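Local coordinates for protein aminopeptidase P; XAA-pro aminopeptidase (Streptococcus thermophilus, PDB 3IL0) that is probably a metal-dependent aminopeptidase of the M24B family, related to enzymes that release an N-terminal residue preceding a proline, and is represented here by its N-terminal domain, at residues R10-L15 with F123-L127. Numbering follows the deposited sequence.
Sequences RFDAKL and FMEEL
Helix segments 10-15 and 123-127 run roughly antiparallel, their axes 10.5 Å apart at an angle of 143°, with Arg-10 facing Leu-127 and Lys-14 facing Phe-123. The contact brings the first and last helices of this chain, which represents the creatinase/prolidase N-terminal domain, together beside its mixed sheet, as a buried helix-helix packing.

Phe-123 meets both Phe-11 and Lys-14, its CE1 edge turned to the first and one face covered by the second. That edge points into the middle of the Phe-11 ring face in an edge-to-face pair, with centroids 5.0 Å apart and planes inclined at 60°. Phe-11 reaches this position with CG anti to the backbone N (chi1 -165°), which also carries the ring inward onto Leu-23 and Val-25 of strand 22-25 and Leu-34 of helix 28-35. Met-124 adds a Met-aromatic contact, its SD coming obliquely to Phe-11 CE1 at 3.7 Å. Leu-127 also touches Tyr-33.

The lysine chain slides back along one face of Phe-123, in the opposite direction to the phenylalanine side chain. Its CG makes a CH-pi contact, and bends at chi2 and chi4 bring the ammonium back over the same ring as an off-centre cation-pi partner, NZ lying 4.2 Å from the centroid. The partly exposed lysine thus covers the buried aromatic with methylenes while its ammonium also lies beside the carboxylate of Glu-126. The salt bridge there includes a weak hydrogen bond from Lys-14 NZ to Glu-126 OE1 at 3.3 Å.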
loop_
_atom_site.group_PDB
_atom_site.type_symbol
_atom_site.label_atom_id
_atom_site.label_comp_id
_atom_site.label_asym_id
_atom_site.label_seq_id
_atom_site.Cartn_x
_atom_site.Cartn_y
_atom_site.Cartn_z
ATOM N N ARG A 10 3.665 -12.225 6.837
ATOM C CA ARG A 10 2.264 -12.386 7.234
ATOM C C ARG A 10 1.366 -11.677 6.201
ATOM O O ARG A 10 0.318 -12.193 5.802
ATOM C CB ARG A 10 1.983 -11.801 8.608
ATOM C CG ARG A 10 2.329 -12.698 9.798
ATOM C CD ARG A 10 2.744 -11.876 11.007
ATOM N NE ARG A 10 3.550 -12.679 11.918
ATOM C CZ ARG A 10 3.063 -13.578 12.803
ATOM N NH1 ARG A 10 1.745 -13.811 12.901
ATOM N NH2 ARG A 10 3.903 -14.262 13.602
ATOM N N PHE A 11 1.791 -10.481 5.800
ATOM C CA PHE A 11 1.008 -9.611 4.942
ATOM C C PHE A 11 0.666 -10.397 3.664
ATOM O O PHE A 11 -0.491 -10.531 3.270
ATOM C CB PHE A 11 1.825 -8.345 4.616
ATOM C CG PHE A 11 0.999 -7.199 4.025
ATOM C CD1 PHE A 11 0.787 -6.040 4.752
ATOM C CD2 PHE A 11 0.440 -7.299 2.745
ATOM C CE1 PHE A 11 0.074 -5.010 4.229
ATOM C CE2 PHE A 11 -0.307 -6.265 2.203
ATOM C CZ PHE A 11 -0.477 -5.116 2.927
ATOM N N ASP A 12 1.710 -10.944 3.057
ATOM C CA ASP A 12 1.600 -11.769 1.863
ATOM C C ASP A 12 0.595 -12.914 2.048
ATOM O O ASP A 12 -0.311 -13.132 1.237
ATOM C CB ASP A 12 2.987 -12.311 1.574
ATOM C CG ASP A 12 3.165 -12.732 0.130
ATOM O OD1 ASP A 12 2.564 -13.756 -0.275
ATOM O OD2 ASP A 12 3.945 -12.063 -0.576
ATOM N N ALA A 13 0.739 -13.647 3.141
ATOM C CA ALA A 13 -0.174 -14.749 3.405
ATOM C C ALA A 13 -1.646 -14.251 3.507
ATOM O O ALA A 13 -2.621 -14.926 3.092
ATOM C CB ALA A 13 0.260 -15.435 4.686
ATOM N N LYS A 14 -1.798 -13.057 4.066
ATOM C CA LYS A 14 -3.122 -12.525 4.318
ATOM C C LYS A 14 -3.731 -12.120 2.972
ATOM O O LYS A 14 -4.927 -12.297 2.758
ATOM C CB LYS A 14 -3.045 -11.381 5.330
ATOM C CG LYS A 14 -4.392 -10.892 5.878
ATOM C CD LYS A 14 -4.302 -10.598 7.437
ATOM C CE LYS A 14 -5.659 -10.767 8.057
ATOM N NZ LYS A 14 -6.455 -9.631 7.637
ATOM N N LEU A 15 -2.878 -11.685 2.040
ATOM C CA LEU A 15 -3.324 -11.325 0.684
ATOM C C LEU A 15 -3.948 -12.560 0.041
ATOM O O LEU A 15 -5.060 -12.506 -0.520
ATOM C CB LEU A 15 -2.153 -10.764 -0.187
ATOM C CG LEU A 15 -1.742 -9.301 -0.134
ATOM C CD1 LEU A 15 -0.630 -8.857 -1.199
ATOM C CD2 LEU A 15 -3.052 -8.461 -0.337
ATOM N N PHE A 123 -7.662 -5.203 8.322
ATOM C CA PHE A 123 -6.640 -6.112 7.742
ATOM C C PHE A 123 -5.298 -5.914 8.455
ATOM O O PHE A 123 -4.637 -6.866 8.864
ATOM C CB PHE A 123 -6.480 -5.769 6.263
ATOM C CG PHE A 123 -5.441 -6.574 5.515
ATOM C CD1 PHE A 123 -4.071 -6.291 5.655
ATOM C CD2 PHE A 123 -5.848 -7.548 4.596
ATOM C CE1 PHE A 123 -3.113 -6.975 4.907
ATOM C CE2 PHE A 123 -4.884 -8.266 3.819
ATOM C CZ PHE A 123 -3.515 -7.980 3.983
ATOM N N MET A 124 -4.918 -4.647 8.597
ATOM C CA MET A 124 -3.652 -4.256 9.236
ATOM C C MET A 124 -3.592 -4.523 10.719
ATOM O O MET A 124 -2.492 -4.539 11.283
ATOM C CB MET A 124 -3.331 -2.756 9.002
ATOM C CG MET A 124 -2.909 -2.427 7.516
ATOM S SD MET A 124 -1.327 -3.174 7.120
ATOM C CE MET A 124 -0.414 -2.800 8.653
ATOM N N GLU A 125 -4.761 -4.712 11.333
ATOM C CA GLU A 125 -4.900 -4.842 12.791
ATOM C C GLU A 125 -4.178 -6.059 13.360
ATOM O O GLU A 125 -3.483 -5.959 14.358
ATOM C CB GLU A 125 -6.396 -4.849 13.184
ATOM C CG GLU A 125 -6.728 -4.055 14.436
ATOM C CD GLU A 125 -7.192 -4.909 15.640
ATOM O OE1 GLU A 125 -8.276 -5.560 15.549
ATOM O OE2 GLU A 125 -6.496 -4.871 16.689
ATOM N N GLU A 126 -4.337 -7.205 12.717
ATOM C CA GLU A 126 -3.615 -8.438 13.119
ATOM C C GLU A 126 -2.148 -8.271 12.894
ATOM O O GLU A 126 -1.325 -8.564 13.765
ATOM C CB GLU A 126 -4.037 -9.663 12.321
ATOM C CG GLU A 126 -4.739 -9.343 11.016
ATOM C CD GLU A 126 -6.191 -8.829 11.248
ATOM O OE1 GLU A 126 -7.166 -9.510 10.813
ATOM O OE2 GLU A 126 -6.348 -7.752 11.886
ATOM N N LEU A 127 -1.812 -7.796 11.707
ATOM C CA LEU A 127 -0.412 -7.591 11.406
ATOM C C LEU A 127 0.197 -6.706 12.497
ATOM O O LEU A 127 1.278 -7.004 12.979
ATOM C CB LEU A 127 -0.228 -6.965 10.020
ATOM C CG LEU A 127 -0.531 -7.827 8.805
ATOM C CD1 LEU A 127 -0.248 -6.941 7.596
ATOM C CD2 LEU A 127 0.328 -9.097 8.790
#